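Local coordinates for glucan-binding protein C, GbpC (Streptococcus mutans UA159, PDB 5UQZ) that binds calcium and probably glucan at the streptococcal cell surface, and is implicated in sucrose-independent and sucrose-dependent adherence, at residues A[70-75]-A[137-142]; A[133-138]-A[149-154]. One frame throughout, in Å; residues are numbered along the deposited sequence. Where two conformers were deposited one is given.

Contact 1. Residues A[70-75]-A[137-142]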
loop_
_atom_site.group_PDB
_atom_site.type_symbol
_atom_site.label_atom_id
_atom_site.label_comp_id
_atom_site.label_asym_id
_atom_site.label_seq_id
_atom_site.Cartn_x
_atom_site.Cartn_y
_atom_site.Cartn_z
ATOM N N PRO A 70 12.399 3.497 -12.755
ATOM C CA PRO A 70 13.067 4.565 -12.006
ATOM C C PRO A 70 13.613 5.671 -12.891
ATOM O O PRO A 70 14.079 6.686 -12.370
ATOM C CB PRO A 70 14.218 3.823 -11.276
ATOM C CG PRO A 70 14.532 2.699 -12.198
ATOM C CD PRO A 70 13.203 2.267 -12.815
ATOM N N GLU A 71 13.557 5.526 -14.211
ATOM C CA GLU A 71 14.025 6.543 -15.149
ATOM C C GLU A 71 12.884 7.347 -15.741
ATOM O O GLU A 71 13.145 8.205 -16.578
ATOM C CB GLU A 71 14.825 5.900 -16.315
ATOM C CG GLU A 71 15.936 5.012 -15.838
ATOM C CD GLU A 71 16.681 4.318 -16.960
ATOM O OE1 GLU A 71 16.802 4.854 -18.081
ATOM O OE2 GLU A 71 17.211 3.212 -16.715
ATOM N N ALA A 72 11.647 7.049 -15.375
ATOM C CA ALA A 72 10.517 7.655 -16.081
ATOM C C ALA A 72 10.463 9.158 -15.810
ATOM O O ALA A 72 10.871 9.638 -14.742
ATOM C CB ALA A 72 9.224 6.990 -15.655
ATOM N N LYS A 73 9.921 9.892 -16.780
ATOM C CA LYS A 73 9.710 11.324 -16.631
ATOM C C LYS A 73 8.254 11.640 -16.959
ATOM O O LYS A 73 7.571 10.877 -17.648
ATOM C CB LYS A 73 10.685 12.105 -17.506
ATOM C CG LYS A 73 10.445 11.928 -18.953
ATOM C CD LYS A 73 11.327 12.923 -19.738
ATOM C CE LYS A 73 11.273 12.691 -21.217
ATOM N NZ LYS A 73 9.938 13.083 -21.761
ATOM N N LEU A 74 7.819 12.807 -16.480
ATOM C CA LEU A 74 6.417 13.193 -16.445
ATOM C C LEU A 74 6.097 14.388 -17.325
ATOM O O LEU A 74 6.855 15.352 -17.354
ATOM C CB LEU A 74 6.191 13.885 -15.055
ATOM C CG LEU A 74 6.287 12.968 -13.866
ATOM C CD1 LEU A 74 6.412 13.735 -12.564
ATOM C CD2 LEU A 74 5.135 11.956 -13.803
ATOM N N SER A 75 4.901 14.379 -17.912
ATOM C CA SER A 75 4.276 15.522 -18.556
ATOM C C SER A 75 2.862 15.593 -18.017
ATOM O O SER A 75 2.143 14.588 -18.049
ATOM C CB SER A 75 4.235 15.307 -20.085
ATOM O OG SER A 75 3.652 16.411 -20.742
ATOM N N ASP A 137 7.029 8.836 -19.693
ATOM C CA ASP A 137 7.829 8.166 -20.703
ATOM C C ASP A 137 9.237 7.953 -20.192
ATOM O O ASP A 137 9.514 8.183 -19.023
ATOM C CB ASP A 137 7.643 8.673 -22.118
ATOM C CG ASP A 137 8.049 10.074 -22.245
ATOM O OD1 ASP A 137 8.544 10.645 -21.303
ATOM O OD2 ASP A 137 7.936 10.630 -23.338
ATOM N N ASN A 138 10.122 7.453 -21.065
ATOM C CA ASN A 138 11.365 6.788 -20.646
ATOM C C ASN A 138 11.049 5.551 -19.793
ATOM O O ASN A 138 11.431 5.439 -18.625
ATOM C CB ASN A 138 12.373 7.723 -19.953
ATOM C CG ASN A 138 13.785 7.231 -20.134
ATOM O OD1 ASN A 138 14.031 6.243 -20.790
ATOM N ND2 ASN A 138 14.738 8.028 -19.727
ATOM N N ILE A 139 10.316 4.622 -20.434
ATOM C CA ILE A 139 9.862 3.356 -19.827
ATOM C C ILE A 139 10.795 2.291 -20.372
ATOM O O ILE A 139 10.893 2.086 -21.600
ATOM C CB ILE A 139 8.411 3.060 -20.217
ATOM C CG1 ILE A 139 7.481 4.253 -19.928
ATOM C CG2 ILE A 139 7.945 1.805 -19.498
ATOM C CD1 ILE A 139 7.510 4.777 -18.526
ATOM N N VAL A 140 11.527 1.637 -19.444
ATOM C CA VAL A 140 12.665 0.822 -19.844
ATOM C C VAL A 140 12.538 -0.637 -19.477
ATOM O O VAL A 140 13.251 -1.458 -20.087
ATOM C CB VAL A 140 14.000 1.389 -19.295
ATOM C CG1 VAL A 140 14.165 2.819 -19.692
ATOM C CG2 VAL A 140 14.173 1.185 -17.798
ATOM N N ASN A 141 11.656 -1.008 -18.534
ATOM C CA ASN A 141 11.618 -2.361 -17.955
ATOM C C ASN A 141 10.297 -3.057 -18.174
ATOM O O ASN A 141 10.139 -4.137 -17.594
ATOM C CB ASN A 141 11.836 -2.293 -16.438
ATOM C CG ASN A 141 13.216 -1.818 -16.087
ATOM O OD1 ASN A 141 14.186 -2.198 -16.731
ATOM N ND2 ASN A 141 13.309 -0.955 -15.065
ATOM N N SER A 142 9.330 -2.457 -18.844
ATOM C CA SER A 142 7.956 -2.918 -18.766
ATOM C C SER A 142 7.449 -3.456 -20.103
ATOM O O SER A 142 7.869 -3.003 -21.178
ATOM C CB SER A 142 7.049 -1.790 -18.258
ATOM O OG SER A 142 7.410 -1.449 -16.927
HETATM O O HOH W 1 12.116 4.048 -16.217
HETATM O O HOH W 2 17.574 7.096 -19.582
HETATM O O HOH W 3 8.150 13.392 -23.923
#

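Contact 2. Residues A[133-138]-A[149-154]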
loop_
_atom_site.group_PDB
_atom_site.type_symbol
_atom_site.label_atom_id
_atom_site.label_comp_id
_atom_site.label_asym_id
_atom_site.label_seq_id
_atom_site.Cartn_x
_atom_site.Cartn_y
_atom_site.Cartn_z
ATOM N N SER A 133 -4.217 14.728 -16.430
ATOM C CA SER A 133 -3.669 13.678 -17.257
ATOM C C SER A 133 -2.157 13.696 -17.160
ATOM O O SER A 133 -1.535 14.718 -17.458
ATOM C CB SER A 133 -4.185 13.901 -18.679
ATOM O OG SER A 133 -3.832 12.867 -19.529
ATOM N N VAL A 134 -1.586 12.568 -16.788
ATOM C CA VAL A 134 -0.140 12.488 -16.601
ATOM C C VAL A 134 0.420 11.486 -17.587
ATOM O O VAL A 134 -0.010 10.323 -17.624
ATOM C CB VAL A 134 0.211 12.057 -15.170
ATOM C CG1 VAL A 134 1.722 12.035 -14.968
ATOM C CG2 VAL A 134 -0.472 12.968 -14.142
ATOM N N THR A 135 1.368 11.928 -18.416
ATOM C CA THR A 135 2.033 11.039 -19.375
ATOM C C THR A 135 3.429 10.767 -18.886
ATOM O O THR A 135 4.190 11.702 -18.618
ATOM C CB THR A 135 2.057 11.694 -20.761
ATOM O OG1 THR A 135 0.676 11.925 -21.182
ATOM C CG2 THR A 135 2.712 10.804 -21.774
ATOM N N TYR A 136 3.760 9.476 -18.795
ATOM C CA TYR A 136 5.058 9.038 -18.303
ATOM C C TYR A 136 5.809 8.399 -19.460
ATOM O O TYR A 136 5.280 7.499 -20.156
ATOM C CB TYR A 136 4.889 7.974 -17.221
ATOM C CG TYR A 136 4.026 8.346 -16.025
ATOM C CD1 TYR A 136 2.638 8.271 -16.082
ATOM C CD2 TYR A 136 4.619 8.761 -14.801
ATOM C CE1 TYR A 136 1.847 8.544 -14.981
ATOM C CE2 TYR A 136 3.832 8.998 -13.692
ATOM C CZ TYR A 136 2.450 8.881 -13.778
ATOM O OH TYR A 136 1.651 9.072 -12.690
ATOM N N ASP A 137 7.029 8.836 -19.693
ATOM C CA ASP A 137 7.829 8.166 -20.703
ATOM C C ASP A 137 9.237 7.953 -20.192
ATOM O O ASP A 137 9.514 8.183 -19.023
ATOM C CB ASP A 137 7.643 8.673 -22.118
ATOM C CG ASP A 137 8.049 10.074 -22.245
ATOM O OD1 ASP A 137 8.544 10.645 -21.303
ATOM O OD2 ASP A 137 7.936 10.630 -23.338
ATOM N N ASN A 138 10.122 7.453 -21.065
ATOM C CA ASN A 138 11.365 6.788 -20.646
ATOM C C ASN A 138 11.049 5.551 -19.793
ATOM O O ASN A 138 11.431 5.439 -18.625
ATOM C CB ASN A 138 12.373 7.723 -19.953
ATOM C CG ASN A 138 13.785 7.231 -20.134
ATOM O OD1 ASN A 138 14.031 6.243 -20.790
ATOM N ND2 ASN A 138 14.738 8.028 -19.727
ATOM N N ILE A 149 6.507 -1.669 -23.496
ATOM C CA ILE A 149 5.730 -0.466 -23.216
ATOM C C ILE A 149 6.629 0.747 -23.342
ATOM O O ILE A 149 7.704 0.792 -22.733
ATOM C CB ILE A 149 5.092 -0.580 -21.826
ATOM C CG1 ILE A 149 3.988 -1.669 -21.876
ATOM C CG2 ILE A 149 4.509 0.761 -21.404
ATOM C CD1 ILE A 149 3.502 -2.139 -20.480
ATOM N N SER A 150 6.183 1.736 -24.135
ATOM C CA SER A 150 6.981 2.934 -24.407
ATOM C C SER A 150 6.545 4.131 -23.590
ATOM O O SER A 150 7.316 5.101 -23.488
ATOM C CB SER A 150 6.850 3.310 -25.879
ATOM O OG SER A 150 5.497 3.707 -26.156
ATOM N N LYS A 151 5.351 4.105 -23.033
ATOM C CA LYS A 151 4.741 5.282 -22.439
ATOM C C LYS A 151 3.545 4.794 -21.659
ATOM O O LYS A 151 2.947 3.763 -22.018
ATOM C CB LYS A 151 4.293 6.228 -23.603
ATOM C CG LYS A 151 3.552 7.467 -23.190
ATOM C CD LYS A 151 3.364 8.395 -24.375
ATOM C CE LYS A 151 2.444 7.886 -25.438
ATOM N NZ LYS A 151 2.247 8.960 -26.497
ATOM N N VAL A 152 3.179 5.530 -20.622
ATOM C CA VAL A 152 1.992 5.246 -19.834
ATOM C C VAL A 152 1.256 6.567 -19.684
ATOM O O VAL A 152 1.882 7.585 -19.394
ATOM C CB VAL A 152 2.332 4.672 -18.424
ATOM C CG1 VAL A 152 1.080 4.240 -17.691
ATOM C CG2 VAL A 152 3.332 3.489 -18.550
ATOM N N LYS A 153 -0.072 6.545 -19.813
ATOM C CA LYS A 153 -0.880 7.700 -19.453
ATOM C C LYS A 153 -1.773 7.317 -18.286
ATOM O O LYS A 153 -2.422 6.267 -18.336
ATOM C CB LYS A 153 -1.718 8.216 -20.630
ATOM C CG LYS A 153 -2.536 9.456 -20.276
ATOM C CD LYS A 153 -3.073 10.181 -21.517
ATOM C CE LYS A 153 -4.089 9.426 -22.293
ATOM N NZ LYS A 153 -4.706 10.385 -23.278
ATOM N N ILE A 154 -1.786 8.153 -17.250
ATOM C CA ILE A 154 -2.702 7.948 -16.135
ATOM C C ILE A 154 -3.493 9.214 -15.946
ATOM O O ILE A 154 -2.918 10.298 -15.742
ATOM C CB ILE A 154 -1.976 7.522 -14.835
ATOM C CG1 ILE A 154 -1.055 6.333 -15.107
ATOM C CG2 ILE A 154 -3.048 7.198 -13.765
ATOM C CD1 ILE A 154 -0.333 5.801 -13.865
HETATM O O HOH W 4 -5.459 13.106 -22.100
#

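Contact 1. Residues A[70-75]-A[137-142]
Lys73 and Asp137 form an antiparallel hydrogen-bonded pair where strand 73-77 pairs along strand 132-137 in an antiparallel sheet of the beta-supersandwich domain. Two backbone bonds define the pair: Lys73 N to Asp137 O at 2.8 Å, with 161° at the hydrogen, and Asp137 N to Lys73 O at 2.9 Å. The same two residues meet again through their side chains. Each has CG wedged between its backbone N and carbonyl carbon (chi1 67° for Lys73), and a bend at the last torsion of the lysine brings NZ to 2.8 Å from Asp137 OD1, on the syn side of that oxygen. Both residues are partly exposed, and a water beside the salt bridge donates to Asp137 OD2 and takes a weak bond from Lys73 NZ.

Next to the pair the packing stays close: Ala72 CA makes a C-H...O contact with Asp137 O at 3.2 Å, and buried Ala72 CB meets the Ile139 CD1 methyl at 4.0 Å. Towards Pro70 the chains part and water takes over. One water accepts from Glu71 N and donates to Asn138 O; another donates to Glu71 OE1 and accepts from Asn138 ND2, the Glu71 carboxylate and Asn138 amide planes standing 90° apart. Glu69 also holds loop 138-142, accepting from Val140 N, Asn141 N and Ser142 OG. At this open side the Glu71 carboxylate lies against the methyls of Val140, Glu71 OE1 being 3.7 Å from Val140 CG1.

Contact 2. Residues A[133-138]-A[149-154]
Ser150 O lies 3.8 Å from Asp137 CB where strands 133-137 and 151-154 pair antiparallel, while Ser150 OG bonds to Asp205 O. The axes of these short segments approach to 4.6 Å, with 165° between their N-to-C directions. The aliphatic part of Lys151 runs past the Thr135 methyl, Lys151 CD to Thr135 CG2 3.6 Å, and its ammonium end makes a cation-pi contact with Tyr204.

Val152 turns to the buried face and pairs with Tyr136: Tyr136 N donates to Val152 O at 2.7 Å, almost straight at 174°, and that oxygen also lies at the edge of the tyrosine ring, in its plane. Lys153 returns to the outer face. In one of the two conformers of Ser133, a water accepts from Lys153 NZ and donates to Ser133 OG, which also bonds to Asn155 OD1. Ile154 N bonds to Val134 O at 2.8 Å. Ile154 CG1, anti to the carbonyl carbon (chi1 -51°), reaches Tyr136 CE1 at 3.7 Å, while Val134 CG1 lies 3.4 Å above one face of the Tyr136 ring, displaced toward the rim.

The chemistry implies a two-sided sheet: lysine stems and hydroxyls outside, aliphatic groups and a tyrosine ring inside, its OH hydrogen-bonded to Tyr156 OH.

Both contacts belong to one antiparallel sheet and lie about 7 Å apart, centre to centre, with strand 132-137 as the middle one of three strands: contact 1 joins 73-77 along one edge of it, contact 2 joins 151-160 along the other. Along the chain the order is 70-75, then 133-138, whose last two residues begin 137-142, then 149-154. Ser75 O is 2.8 Å from Thr135 N, which fits a hydrogen bond and carries the pairing of contact 1 into contact 2. Separately, Ser142 O, 3.0 Å from Ile149 N, joins 137-142 to 149-154 near the turn between them. On the buried face Leu74 packs on Tyr136. Long-range pairing and local return thus meet on one strand, away from the calcium site.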